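Local atomic coordinates of angiopoietin-related protein 6 (Homo sapiens, PDB entry 6Y43), a protein that is a secreted angiopoietin-like growth factor whose fibrinogen-like globular domain binds calcium and probably mediates recognition of partner molecules. Residues A13-A18 with C39-E44; T63-Y68 with L81-V86; L98-D103 with G108-Y113; D114-E119 with Y125-G130. All blocks are in the same frame, centred on the assembly; numbering follows the deposited sequence.

Contact 1: residues A13-A18 with C39-E44; sequences AEARQA and CEQQLE
Arg16 and Gln41 carry this contact, their side chains running antiparallel alongside one another where helix 12-17 meets the chain leaving the strand that ends at Glu40. The aliphatic root of the arginine lies against the glutamine amide: Arg16 CB is 3.7 Å from Gln41 OE1. Farther out, Arg16 CD passes 3.6 Å from the backbone oxygen Gln41 O, and the guanidinium continues beyond it, its plane 84° from the amide, so the two flat groups do not stack. An arginine suits this place because its methylenes can pack on a neighbour while its charged end reaches on past it.

Gln41 is bent at chi2 (-66°), which folds the amide back toward the helix and brings Gln41 NE2 within 3.9 Å of Ala15 CB. The small methyl leaves the amide room to lie close to the helix. The polar ends of this buried glutamine are held from outside the pair: OE1 accepts from Gly47 N, and NE2 makes a weak bond to Cys12 O. The amide thus bridges, weakly on the helix side, Cys12 and the loop before strand 48-54.

Beyond Gln41 the chain turns round Glu40, whose OE2 accepts from Gln42 N at 3.0 Å and from Leu43 N at 2.9 Å, the two donors arriving from opposite faces of the carboxylate plane. Cys39, bonded to Cys12, fixes helix and strand covalently beside this packing, a disulfide-linked N-terminal arrangement characteristic of fibrinogen C-terminal globular domains.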
loop_
_atom_site.group_PDB
_atom_site.type_symbol
_atom_site.label_atom_id
_atom_site.label_comp_id
_atom_site.label_asym_id
_atom_site.label_seq_id
_atom_site.Cartn_x
_atom_site.Cartn_y
_atom_site.Cartn_z
ATOM N N ALA A 13 8.296 -11.632 7.329
ATOM C CA ALA A 13 8.036 -12.425 8.523
ATOM C C ALA A 13 9.077 -13.527 8.688
ATOM O O ALA A 13 9.567 -13.762 9.796
ATOM C CB ALA A 13 6.627 -13.009 8.455
ATOM N N GLU A 14 9.464 -14.188 7.592
ATOM C CA GLU A 14 10.489 -15.226 7.705
ATOM C C GLU A 14 11.824 -14.637 8.173
ATOM O O GLU A 14 12.497 -15.206 9.044
ATOM C CB GLU A 14 10.641 -15.959 6.371
ATOM C CG GLU A 14 11.704 -17.045 6.451
ATOM C CD GLU A 14 11.899 -17.789 5.166
ATOM O OE1 GLU A 14 11.954 -17.146 4.096
ATOM O OE2 GLU A 14 12.002 -19.030 5.233
ATOM N N ALA A 15 12.211 -13.479 7.634
ATOM C CA ALA A 15 13.416 -12.807 8.101
ATOM C C ALA A 15 13.320 -12.464 9.590
ATOM O O ALA A 15 14.273 -12.671 10.353
ATOM C CB ALA A 15 13.642 -11.550 7.271
ATOM N N ARG A 16 12.175 -11.933 10.013
ATOM C CA ARG A 16 11.986 -11.574 11.413
ATOM C C ARG A 16 12.137 -12.787 12.319
ATOM O O ARG A 16 12.841 -12.734 13.334
ATOM C CB ARG A 16 10.612 -10.936 11.592
ATOM C CG ARG A 16 10.298 -10.594 13.027
ATOM C CD ARG A 16 11.200 -9.479 13.534
ATOM N NE ARG A 16 10.979 -9.249 14.958
ATOM C CZ ARG A 16 11.512 -9.995 15.921
ATOM N NH1 ARG A 16 12.304 -11.019 15.615
ATOM N NH2 ARG A 16 11.243 -9.730 17.192
ATOM N N GLN A 17 11.478 -13.889 11.970
ATOM C CA GLN A 17 11.557 -15.089 12.793
ATOM C C GLN A 17 12.972 -15.655 12.847
ATOM O O GLN A 17 13.297 -16.415 13.767
ATOM C CB GLN A 17 10.612 -16.160 12.257
ATOM C CG GLN A 17 9.180 -15.737 12.015
ATOM C CD GLN A 17 8.393 -16.831 11.304
ATOM O OE1 GLN A 17 8.888 -17.947 11.142
ATOM N NE2 GLN A 17 7.182 -16.510 10.852
ATOM N N ALA A 18 13.813 -15.329 11.868
ATOM C CA ALA A 18 15.205 -15.755 11.893
ATOM C C ALA A 18 16.079 -14.847 12.749
ATOM O O ALA A 18 17.287 -15.090 12.849
ATOM C CB ALA A 18 15.762 -15.819 10.461
ATOM N N CYS A 39 11.252 -3.909 4.968
ATOM C CA CYS A 39 10.593 -4.681 6.016
ATOM C C CYS A 39 10.513 -3.828 7.271
ATOM O O CYS A 39 11.542 -3.324 7.739
ATOM C CB CYS A 39 11.368 -5.954 6.381
ATOM S SG CYS A 39 11.562 -7.228 5.159
ATOM N N GLU A 40 9.296 -3.662 7.802
ATOM C CA GLU A 40 9.067 -3.064 9.116
ATOM C C GLU A 40 9.150 -4.198 10.139
ATOM O O GLU A 40 8.276 -5.070 10.194
ATOM C CB GLU A 40 7.718 -2.344 9.160
ATOM C CG GLU A 40 7.284 -1.978 10.566
ATOM C CD GLU A 40 8.282 -1.085 11.242
ATOM O OE1 GLU A 40 8.580 0.002 10.701
ATOM O OE2 GLU A 40 8.749 -1.466 12.329
ATOM N N GLN A 41 10.224 -4.220 10.920
ATOM C CA GLN A 41 10.487 -5.358 11.787
ATOM C C GLN A 41 10.200 -5.109 13.262
ATOM O O GLN A 41 10.477 -5.990 14.078
ATOM C CB GLN A 41 11.947 -5.808 11.649
ATOM C CG GLN A 41 12.322 -6.228 10.247
ATOM C CD GLN A 41 11.614 -7.477 9.778
ATOM O OE1 GLN A 41 10.404 -7.624 9.921
ATOM N NE2 GLN A 41 12.367 -8.381 9.169
ATOM N N GLN A 42 9.678 -3.953 13.631
ATOM C CA GLN A 42 9.383 -3.671 15.038
ATOM C C GLN A 42 7.904 -3.465 15.314
ATOM O O GLN A 42 7.379 -4.008 16.289
ATOM C CB GLN A 42 10.157 -2.430 15.495
ATOM C CG GLN A 42 11.619 -2.668 15.687
ATOM C CD GLN A 42 11.909 -3.591 16.857
ATOM O OE1 GLN A 42 11.468 -3.350 17.986
ATOM N NE2 GLN A 42 12.633 -4.673 16.587
ATOM N N LEU A 43 7.204 -2.717 14.474
ATOM C CA LEU A 43 5.804 -2.417 14.763
ATOM C C LEU A 43 4.936 -3.670 14.731
ATOM O O LEU A 43 4.982 -4.465 13.785
ATOM C CB LEU A 43 5.294 -1.368 13.774
ATOM C CG LEU A 43 3.859 -0.859 13.913
ATOM C CD1 LEU A 43 3.804 0.615 13.544
ATOM C CD2 LEU A 43 2.968 -1.676 13.020
ATOM N N GLU A 44 4.127 -3.827 15.783
ATOM C CA GLU A 44 3.173 -4.925 15.923
ATOM C C GLU A 44 3.814 -6.269 15.610
ATOM O O GLU A 44 3.302 -7.079 14.833
ATOM C CB GLU A 44 1.950 -4.683 15.049
ATOM C CG GLU A 44 1.031 -3.678 15.666
ATOM C CD GLU A 44 -0.210 -3.455 14.843
ATOM O OE1 GLU A 44 -0.756 -4.451 14.343
ATOM O OE2 GLU A 44 -0.617 -2.288 14.676
#

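Contact 2: residues T63-Y68 with L81-V86; sequences TTWQHY and LGLEPV. With EDO (1,2-ethanediol), chain D.
Leu83 sets its CG anti to its own carbonyl carbon (chi1 -66°), a torsion that carries the branched end over the carbonyl of Tyr68, with Leu83 CG 3.5 Å from Tyr68 O, while Trp65 has CG anti to its backbone N (chi1 175°) and extends its indole toward the same leucine. One methyl serves both aromatic residues: Leu83 CD1 lies 4.2 Å from Tyr68 CB and 4.3 Å from Trp65 CH2, approaching the indole obliquely. Leucine suits the spot because one methyl is long enough to reach both the indole and the tyrosine's CB.

The backbone supplies the polar link. Leu83 N donates to Tyr68 O at 2.9 Å, nearly straight at 168° and in the carbonyl plane, and Gly82 CA adds a C-H...O contact to the same oxygen at 3.4 Å. Trp80 NE1 also bonds this oxygen. The arrangement joins the later part of helix 65-70 to the first turn of helix 83-90 within the fibrinogen-like domain. Gly82 is the N-cap of the second; its positive phi would press a side chain against the preceding carbonyl oxygen, and a CB would also strike Pro85 CD. With an alanine in place of Leu83, the contacts of CD1 with Trp65 and Tyr68 would probably be lost and the packing between the helices weakened.

Thr64 caps the first helix through its OG1, which accepts from His67 N at 2.9 Å. The tyrosine hydroxyl is bonded to Phe61 O and Gly169 N, and Trp65 NE1 to Glu121. Thr63 O receives a hydrogen bond at 2.6 Å from O2 of a 1,2-ethanediol, probably from the crystallisation liquor.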
loop_
_atom_site.group_PDB
_atom_site.type_symbol
_atom_site.label_atom_id
_atom_site.label_comp_id
_atom_site.label_asym_id
_atom_site.label_seq_id
_atom_site.Cartn_x
_atom_site.Cartn_y
_atom_site.Cartn_z
ATOM N N THR A 63 1.265 7.859 -12.695
ATOM C CA THR A 63 2.088 7.168 -13.689
ATOM C C THR A 63 1.305 6.036 -14.348
ATOM O O THR A 63 0.141 5.815 -14.047
ATOM C CB THR A 63 3.392 6.652 -13.065
ATOM O OG1 THR A 63 4.246 6.117 -14.086
ATOM C CG2 THR A 63 3.134 5.589 -12.027
ATOM N N THR A 64 1.993 5.304 -15.231
ATOM C CA THR A 64 1.371 4.415 -16.211
ATOM C C THR A 64 0.851 3.127 -15.581
ATOM O O THR A 64 1.367 2.651 -14.567
ATOM C CB THR A 64 2.365 4.023 -17.317
ATOM O OG1 THR A 64 3.401 3.180 -16.799
ATOM C CG2 THR A 64 3.020 5.253 -17.951
ATOM N N TRP A 65 -0.152 2.529 -16.236
ATOM C CA TRP A 65 -0.578 1.180 -15.870
ATOM C C TRP A 65 0.621 0.238 -15.789
ATOM O O TRP A 65 0.767 -0.521 -14.833
ATOM C CB TRP A 65 -1.607 0.642 -16.878
ATOM C CG TRP A 65 -1.975 -0.782 -16.609
ATOM C CD1 TRP A 65 -1.469 -1.884 -17.227
ATOM C CD2 TRP A 65 -2.929 -1.268 -15.640
ATOM N NE1 TRP A 65 -2.031 -3.017 -16.707
ATOM C CE2 TRP A 65 -2.938 -2.668 -15.734
ATOM C CE3 TRP A 65 -3.777 -0.649 -14.704
ATOM C CZ2 TRP A 65 -3.769 -3.466 -14.937
ATOM C CZ3 TRP A 65 -4.605 -1.445 -13.924
ATOM C CH2 TRP A 65 -4.585 -2.833 -14.030
ATOM N N GLN A 66 1.506 0.281 -16.782
ATOM C CA GLN A 66 2.653 -0.622 -16.752
ATOM C C GLN A 66 3.499 -0.408 -15.496
ATOM O O GLN A 66 4.044 -1.364 -14.932
ATOM C CB GLN A 66 3.500 -0.426 -18.006
ATOM C CG GLN A 66 4.743 -1.323 -18.076
ATOM C CD GLN A 66 4.421 -2.806 -17.935
ATOM O OE1 GLN A 66 3.426 -3.291 -18.471
ATOM N NE2 GLN A 66 5.262 -3.526 -17.210
ATOM N N HIS A 67 3.674 0.849 -15.083
ATOM C CA HIS A 67 4.450 1.108 -13.869
ATOM C C HIS A 67 3.691 0.643 -12.631
ATOM O O HIS A 67 4.286 0.054 -11.725
ATOM C CB HIS A 67 4.819 2.590 -13.779
ATOM C CG HIS A 67 5.961 2.968 -14.677
ATOM N ND1 HIS A 67 5.840 3.896 -15.688
ATOM C CD2 HIS A 67 7.226 2.500 -14.751
ATOM C CE1 HIS A 67 6.990 4.000 -16.334
ATOM N NE2 HIS A 67 7.848 3.163 -15.784
ATOM N N TYR A 68 2.374 0.857 -12.579
ATOM C CA TYR A 68 1.604 0.317 -11.462
ATOM C C TYR A 68 1.650 -1.207 -11.437
ATOM O O TYR A 68 1.617 -1.810 -10.354
ATOM C CB TYR A 68 0.143 0.828 -11.512
ATOM C CG TYR A 68 0.007 2.089 -10.705
ATOM C CD1 TYR A 68 -0.033 2.036 -9.311
ATOM C CD2 TYR A 68 0.016 3.334 -11.304
ATOM C CE1 TYR A 68 -0.081 3.181 -8.540
ATOM C CE2 TYR A 68 -0.044 4.489 -10.540
ATOM C CZ TYR A 68 -0.074 4.409 -9.152
ATOM O OH TYR A 68 -0.118 5.535 -8.376
ATOM N N LEU A 81 5.207 -1.396 -4.748
ATOM C CA LEU A 81 5.869 -2.661 -5.069
ATOM C C LEU A 81 5.421 -3.200 -6.419
ATOM O O LEU A 81 6.217 -3.839 -7.125
ATOM C CB LEU A 81 5.612 -3.699 -3.977
ATOM C CG LEU A 81 6.338 -5.033 -4.126
ATOM C CD1 LEU A 81 7.867 -4.782 -4.149
ATOM C CD2 LEU A 81 5.950 -5.985 -3.008
ATOM N N GLY A 82 4.158 -2.975 -6.780
ATOM C CA GLY A 82 3.605 -3.414 -8.052
ATOM C C GLY A 82 2.441 -4.367 -7.890
ATOM O O GLY A 82 2.469 -5.273 -7.051
ATOM N N LEU A 83 1.417 -4.179 -8.728
ATOM C CA LEU A 83 0.263 -5.057 -8.671
ATOM C C LEU A 83 0.643 -6.508 -8.933
ATOM O O LEU A 83 0.111 -7.421 -8.287
ATOM C CB LEU A 83 -0.773 -4.593 -9.680
ATOM C CG LEU A 83 -1.390 -3.226 -9.367
ATOM C CD1 LEU A 83 -1.978 -2.635 -10.649
ATOM C CD2 LEU A 83 -2.426 -3.281 -8.265
ATOM N N GLU A 84 1.538 -6.753 -9.899
ATOM C CA GLU A 84 1.872 -8.144 -10.203
ATOM C C GLU A 84 2.654 -8.760 -9.052
ATOM O O GLU A 84 2.267 -9.838 -8.572
ATOM C CB GLU A 84 2.611 -8.234 -11.539
ATOM C CG GLU A 84 2.953 -9.681 -11.950
ATOM C CD GLU A 84 1.713 -10.578 -12.109
ATOM O OE1 GLU A 84 0.582 -10.048 -12.261
ATOM O OE2 GLU A 84 1.876 -11.825 -12.087
ATOM N N PRO A 85 3.728 -8.146 -8.547
ATOM C CA PRO A 85 4.379 -8.715 -7.352
ATOM C C PRO A 85 3.416 -8.926 -6.184
ATOM O O PRO A 85 3.446 -9.967 -5.512
ATOM C CB PRO A 85 5.468 -7.677 -7.031
ATOM C CG PRO A 85 5.724 -6.970 -8.323
ATOM C CD PRO A 85 4.395 -6.932 -9.039
ATOM N N VAL A 86 2.522 -7.977 -5.934
ATOM C CA VAL A 86 1.614 -8.142 -4.797
ATOM C C VAL A 86 0.620 -9.271 -5.062
ATOM O O VAL A 86 0.268 -10.040 -4.155
ATOM C CB VAL A 86 0.894 -6.817 -4.476
ATOM C CG1 VAL A 86 -0.187 -7.056 -3.418
ATOM C CG2 VAL A 86 1.881 -5.765 -4.026
HETATM C C1 EDO D . -2.547 7.489 -12.582
HETATM O O1 EDO D . -3.898 7.030 -12.698
HETATM C C2 EDO D . -2.064 7.976 -13.952
HETATM O O2 EDO D . -2.098 6.865 -14.865
#

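Contact 3: residues L98-D103 with G108-Y113; sequences LVLLED and GARAHY
Arg110 lies beside Leu100 across the hairpin, and the two side chains run abreast on the same face of the sheet. Arg110 CB begins 4.1 Å from Leu98 CD1; Arg110 CG then meets Leu100 CD2 at 3.7 Å, and Arg110 CD and NE pass the same methyl. The chain is extended from CG to NE, with chi2 -178°, and carries the guanidinium past the leucine, where NH1 pairs with Glu44. Arginine fits here because its hydrocarbon stem can lie on leucines and its charge still reach a carboxylate.

Next to it, Leu98 CD1 sits over one face of the His112 imidazole, 3.7 Å from the ring centroid, in a CH-pi contact. The histidine is held at both nitrogens: NE2 bonds Glu44, and ND1 bonds His133 O.

The opposite face of the sheet carries Val99, Leu101, Ala109 and Ala111. A small alanine lets Val99 CB approach Ala111 CB. Two antiparallel hydrogen-bonded pairs, Val99 with Ala111 and Leu101 with Ala109, knit the strands; Val99 N donates to Ala111 O at 2.8 Å and Ala111 N returns to Val99 O at 3.0 Å.

The face of Arg110 and His112 therefore combines apolar packing with a shared carboxylate: the two oxygens of Glu44 are taken separately, OE1 by His112 NE2 and OE2 by Arg110 NH1, which would be expected to stabilise its negative charge, while the alanine-bearing face has just one apolar side-chain pair across the strands, Val99 with Ala111.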
loop_
_atom_site.group_PDB
_atom_site.type_symbol
_atom_site.label_atom_id
_atom_site.label_comp_id
_atom_site.label_asym_id
_atom_site.label_seq_id
_atom_site.Cartn_x
_atom_site.Cartn_y
_atom_site.Cartn_z
ATOM N N LEU A 98 -1.819 -4.055 6.810
ATOM C CA LEU A 98 -1.686 -2.992 7.789
ATOM C C LEU A 98 -1.475 -1.682 7.048
ATOM O O LEU A 98 -0.635 -1.608 6.147
ATOM C CB LEU A 98 -0.504 -3.268 8.729
ATOM C CG LEU A 98 -0.152 -2.179 9.730
ATOM C CD1 LEU A 98 -1.249 -1.988 10.735
ATOM C CD2 LEU A 98 1.153 -2.557 10.431
ATOM N N VAL A 99 -2.268 -0.669 7.380
ATOM C CA VAL A 99 -2.104 0.666 6.820
ATOM C C VAL A 99 -1.642 1.561 7.948
ATOM O O VAL A 99 -2.279 1.608 9.007
ATOM C CB VAL A 99 -3.399 1.205 6.187
ATOM C CG1 VAL A 99 -3.201 2.614 5.729
ATOM C CG2 VAL A 99 -3.830 0.324 5.007
ATOM N N LEU A 100 -0.544 2.262 7.729
ATOM C CA LEU A 100 0.038 3.148 8.730
ATOM C C LEU A 100 -0.055 4.572 8.205
ATOM O O LEU A 100 0.348 4.835 7.066
ATOM C CB LEU A 100 1.496 2.784 8.992
ATOM C CG LEU A 100 1.782 1.387 9.528
ATOM C CD1 LEU A 100 3.277 1.210 9.669
ATOM C CD2 LEU A 100 1.109 1.165 10.870
ATOM N N LEU A 101 -0.559 5.488 9.035
ATOM C CA LEU A 101 -0.775 6.870 8.646
ATOM C C LEU A 101 -0.173 7.807 9.679
ATOM O O LEU A 101 -0.190 7.514 10.879
ATOM C CB LEU A 101 -2.270 7.174 8.534
ATOM C CG LEU A 101 -3.101 6.165 7.738
ATOM C CD1 LEU A 101 -4.566 6.448 7.952
ATOM C CD2 LEU A 101 -2.733 6.264 6.242
ATOM N N GLU A 102 0.320 8.956 9.213
ATOM C CA GLU A 102 0.754 10.023 10.110
ATOM C C GLU A 102 0.352 11.367 9.524
ATOM O O GLU A 102 0.635 11.643 8.351
ATOM C CB GLU A 102 2.273 9.980 10.324
ATOM C CG GLU A 102 2.846 10.987 11.297
ATOM C CD GLU A 102 4.369 10.891 11.419
ATOM O OE1 GLU A 102 4.929 9.804 11.104
ATOM O OE2 GLU A 102 5.013 11.904 11.818
ATOM N N ASP A 103 -0.235 12.220 10.369
ATOM C CA ASP A 103 -0.580 13.573 9.961
ATOM C C ASP A 103 0.561 14.536 10.277
ATOM O O ASP A 103 1.612 14.165 10.817
ATOM C CB ASP A 103 -1.929 14.004 10.554
ATOM C CG ASP A 103 -1.895 14.399 12.035
ATOM O OD1 ASP A 103 -0.821 14.596 12.648
ATOM O OD2 ASP A 103 -3.025 14.516 12.588
ATOM N N GLY A 108 -0.406 9.508 14.751
ATOM C CA GLY A 108 -0.360 8.313 13.955
ATOM C C GLY A 108 -1.648 7.527 14.077
ATOM O O GLY A 108 -2.376 7.650 15.063
ATOM N N ALA A 109 -1.956 6.717 13.077
ATOM C CA ALA A 109 -3.115 5.841 13.160
ATOM C C ALA A 109 -2.879 4.611 12.296
ATOM O O ALA A 109 -2.038 4.610 11.388
ATOM C CB ALA A 109 -4.394 6.579 12.745
ATOM N N ARG A 110 -3.629 3.548 12.598
ATOM C CA ARG A 110 -3.438 2.273 11.934
ATOM C C ARG A 110 -4.766 1.629 11.578
ATOM O O ARG A 110 -5.724 1.697 12.350
ATOM C CB ARG A 110 -2.631 1.314 12.828
ATOM C CG ARG A 110 -1.408 1.949 13.424
ATOM C CD ARG A 110 -0.624 0.935 14.245
ATOM N NE ARG A 110 0.488 1.550 14.964
ATOM C CZ ARG A 110 1.206 0.923 15.889
ATOM N NH1 ARG A 110 0.924 -0.333 16.196
ATOM N NH2 ARG A 110 2.202 1.550 16.500
ATOM N N ALA A 111 -4.794 0.967 10.422
ATOM C CA ALA A 111 -5.918 0.146 9.996
ATOM C C ALA A 111 -5.396 -1.250 9.683
ATOM O O ALA A 111 -4.284 -1.400 9.157
ATOM C CB ALA A 111 -6.628 0.735 8.785
ATOM N N HIS A 112 -6.167 -2.268 10.066
ATOM C CA HIS A 112 -5.838 -3.658 9.811
ATOM C C HIS A 112 -6.988 -4.332 9.075
ATOM O O HIS A 112 -8.158 -4.086 9.388
ATOM C CB HIS A 112 -5.589 -4.449 11.111
ATOM C CG HIS A 112 -4.650 -3.797 12.069
ATOM N ND1 HIS A 112 -5.003 -2.711 12.842
ATOM C CD2 HIS A 112 -3.380 -4.112 12.422
ATOM C CE1 HIS A 112 -3.977 -2.365 13.604
ATOM N NE2 HIS A 112 -2.980 -3.194 13.363
ATOM N N TYR A 113 -6.649 -5.190 8.111
ATOM C CA TYR A 113 -7.617 -6.040 7.422
ATOM C C TYR A 113 -7.133 -7.478 7.483
ATOM O O TYR A 113 -6.020 -7.790 7.043
ATOM C CB TYR A 113 -7.834 -5.592 5.974
ATOM C CG TYR A 113 -8.330 -4.170 5.926
ATOM C CD1 TYR A 113 -7.442 -3.115 6.015
ATOM C CD2 TYR A 113 -9.699 -3.872 5.888
ATOM C CE1 TYR A 113 -7.891 -1.807 6.027
ATOM C CE2 TYR A 113 -10.147 -2.556 5.896
ATOM C CZ TYR A 113 -9.247 -1.534 5.976
ATOM O OH TYR A 113 -9.688 -0.222 6.023
#

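Contact 4: residues D114-E119 with Y125-G130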
loop_
_atom_site.group_PDB
_atom_site.type_symbol
_atom_site.label_atom_id
_atom_site.label_comp_id
_atom_site.label_asym_id
_atom_site.label_seq_id
_atom_site.Cartn_x
_atom_site.Cartn_y
_atom_site.Cartn_z
ATOM N N ASP A 114 -7.958 -8.346 8.065
ATOM C CA ASP A 114 -7.622 -9.756 8.236
ATOM C C ASP A 114 -8.017 -10.482 6.960
ATOM O O ASP A 114 -9.058 -11.117 6.856
ATOM C CB ASP A 114 -8.314 -10.327 9.462
ATOM C CG ASP A 114 -7.714 -9.807 10.759
ATOM O OD1 ASP A 114 -6.678 -9.119 10.719
ATOM O OD2 ASP A 114 -8.271 -10.100 11.831
ATOM N N GLY A 115 -7.156 -10.368 5.968
ATOM C CA GLY A 115 -7.455 -10.879 4.656
ATOM C C GLY A 115 -7.172 -9.789 3.659
ATOM O O GLY A 115 -7.678 -8.673 3.779
ATOM N N PHE A 116 -6.366 -10.105 2.660
ATOM C CA PHE A 116 -5.993 -9.122 1.648
ATOM C C PHE A 116 -5.465 -9.916 0.466
ATOM O O PHE A 116 -4.557 -10.736 0.624
ATOM C CB PHE A 116 -4.945 -8.123 2.164
ATOM C CG PHE A 116 -4.317 -7.304 1.061
ATOM C CD1 PHE A 116 -5.031 -6.287 0.458
ATOM C CD2 PHE A 116 -3.030 -7.556 0.610
ATOM C CE1 PHE A 116 -4.479 -5.534 -0.572
ATOM C CE2 PHE A 116 -2.493 -6.819 -0.425
ATOM C CZ PHE A 116 -3.211 -5.813 -1.024
ATOM N N SER A 117 -6.029 -9.695 -0.708
ATOM C CA SER A 117 -5.490 -10.313 -1.909
ATOM C C SER A 117 -5.946 -9.516 -3.116
ATOM O O SER A 117 -6.855 -8.679 -3.035
ATOM C CB SER A 117 -5.912 -11.777 -2.040
ATOM O OG SER A 117 -7.287 -11.848 -2.314
ATOM N N LEU A 118 -5.319 -9.823 -4.249
ATOM C CA LEU A 118 -5.657 -9.249 -5.540
ATOM C C LEU A 118 -5.989 -10.357 -6.524
ATOM O O LEU A 118 -5.371 -11.424 -6.491
ATOM C CB LEU A 118 -4.494 -8.411 -6.090
ATOM C CG LEU A 118 -3.968 -7.231 -5.272
ATOM C CD1 LEU A 118 -2.867 -6.521 -6.028
ATOM C CD2 LEU A 118 -5.112 -6.279 -4.912
ATOM N N GLU A 119 -6.972 -10.116 -7.392
ATOM C CA GLU A 119 -7.141 -10.945 -8.569
ATOM C C GLU A 119 -5.984 -10.691 -9.523
ATOM O O GLU A 119 -5.273 -9.697 -9.398
ATOM C CB GLU A 119 -8.449 -10.619 -9.275
ATOM C CG GLU A 119 -9.701 -10.889 -8.485
ATOM C CD GLU A 119 -9.953 -12.362 -8.306
ATOM O OE1 GLU A 119 -9.534 -13.145 -9.187
ATOM O OE2 GLU A 119 -10.566 -12.733 -7.280
ATOM N N TYR A 125 -6.862 -6.813 -11.292
ATOM C CA TYR A 125 -6.278 -6.709 -9.958
ATOM C C TYR A 125 -7.308 -6.223 -8.938
ATOM O O TYR A 125 -6.998 -5.470 -8.011
ATOM C CB TYR A 125 -5.053 -5.803 -9.983
ATOM C CG TYR A 125 -3.866 -6.355 -10.771
ATOM C CD1 TYR A 125 -3.161 -7.462 -10.325
ATOM C CD2 TYR A 125 -3.464 -5.751 -11.945
ATOM C CE1 TYR A 125 -2.076 -7.958 -11.031
ATOM C CE2 TYR A 125 -2.370 -6.226 -12.668
ATOM C CZ TYR A 125 -1.675 -7.321 -12.191
ATOM O OH TYR A 125 -0.603 -7.823 -12.904
ATOM N N ARG A 126 -8.534 -6.722 -9.079
ATOM C CA ARG A 126 -9.605 -6.433 -8.138
ATOM C C ARG A 126 -9.159 -6.699 -6.702
ATOM O O ARG A 126 -8.567 -7.731 -6.401
ATOM C CB ARG A 126 -10.822 -7.303 -8.467
ATOM C CG ARG A 126 -11.668 -6.805 -9.606
ATOM C CD ARG A 126 -12.978 -7.619 -9.788
ATOM N NE ARG A 126 -13.658 -7.041 -10.937
ATOM C CZ ARG A 126 -14.610 -6.131 -10.854
ATOM N NH1 ARG A 126 -15.068 -5.737 -9.663
ATOM N NH2 ARG A 126 -15.134 -5.639 -11.968
ATOM N N LEU A 127 -9.506 -5.775 -5.820
ATOM C CA LEU A 127 -9.166 -5.871 -4.408
ATOM C C LEU A 127 -10.100 -6.812 -3.654
ATOM O O LEU A 127 -11.313 -6.823 -3.892
ATOM C CB LEU A 127 -9.242 -4.490 -3.771
ATOM C CG LEU A 127 -8.918 -4.302 -2.286
ATOM C CD1 LEU A 127 -7.454 -4.641 -1.987
ATOM C CD2 LEU A 127 -9.253 -2.876 -1.917
ATOM N N ARG A 128 -9.516 -7.626 -2.758
ATOM C CA ARG A 128 -10.272 -8.409 -1.770
ATOM C C ARG A 128 -9.699 -8.100 -0.385
ATOM O O ARG A 128 -8.503 -8.081 -0.239
ATOM C CB ARG A 128 -10.155 -9.902 -2.071
ATOM C CG ARG A 128 -11.086 -10.478 -3.124
ATOM C CD ARG A 128 -10.436 -10.274 -4.469
ATOM N NE ARG A 128 -11.229 -10.776 -5.577
ATOM C CZ ARG A 128 -12.282 -10.154 -6.105
ATOM N NH1 ARG A 128 -12.683 -8.983 -5.610
ATOM N NH2 ARG A 128 -12.938 -10.697 -7.129
ATOM N N LEU A 129 -10.506 -7.826 0.626
ATOM C CA LEU A 129 -10.012 -7.401 1.951
ATOM C C LEU A 129 -10.466 -8.454 2.959
ATOM O O LEU A 129 -11.284 -9.347 2.588
ATOM C CB LEU A 129 -10.595 -6.035 2.235
ATOM C CG LEU A 129 -9.896 -4.887 1.529
ATOM C CD1 LEU A 129 -10.592 -3.608 1.871
ATOM C CD2 LEU A 129 -8.428 -4.957 2.024
ATOM N N GLY A 130 -10.011 -8.440 4.213
ATOM C CA GLY A 130 -10.874 -9.097 5.165
ATOM C C GLY A 130 -11.488 -8.242 6.242
ATOM O O GLY A 130 -11.624 -7.003 6.095
#
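Arg128 and Glu119 form the salt bridge of this hairpin. Glu119 OE2 receives Arg128 NE at 2.7 Å on its anti lone pair, in the guanidinium plane, with a weak second bond from NH2. The carboxylate and guanidinium planes stand 80° apart. A bend in each chain at chi2 (-70° in Glu119) brings the groups together.

Near its root, Arg128 CB packs 3.5 Å from Ser117 OG, whose small size leaves room. Ser117 and Arg128 are an antiparallel hydrogen-bonded pair, and Glu119 N donates to Arg126 O; Glu119 O is buried without a partner. On the other face of the sheet, Leu127 CD1 touches Phe116 CE1 at 3.4 Å, the side chains crossing at about a right angle, and Leu129 CD2 meets the ring edge.

Farther out, Arg128 NH1 donates to Leu127 O at 3.1 Å from above the carbonyl plane, and pairs with Asp145. A leucine in place of Arg128 would probably leave Glu119 without its cationic mate and freer to turn, and cost Asp145 its stronger partner. Behind Phe116 and Leu118 lies Val86 of helix 83-90.

One arginine thus links two acids and a carbonyl, and its charge is likely to be balanced by them, opposite a face held by apolar contact.

How the contacts relate
Contacts 1, 2 and 3 are buried, and contact 4 is partly so. Contacts 3 and 4 share strand 108-118, which turns a corner at Asp114 between its two hairpins; Tyr113 packs on Leu129 at that junction. Contact 1 reaches the same sheet and touches contact 3 through Glu44 and Leu43, which packs on Leu98. Contact 2 lies on the other side of the chain's centre from contact 3 but meets contact 4, where Glu84 bonds Tyr125. Their chemistry follows their place: contact 2 joins the later part of one short helix to the start of another by one backbone bond and apolar packing, contact 1 uses aliphatic and amide packing, and the hairpins add strand pairing, with a salt bridge in contact 4.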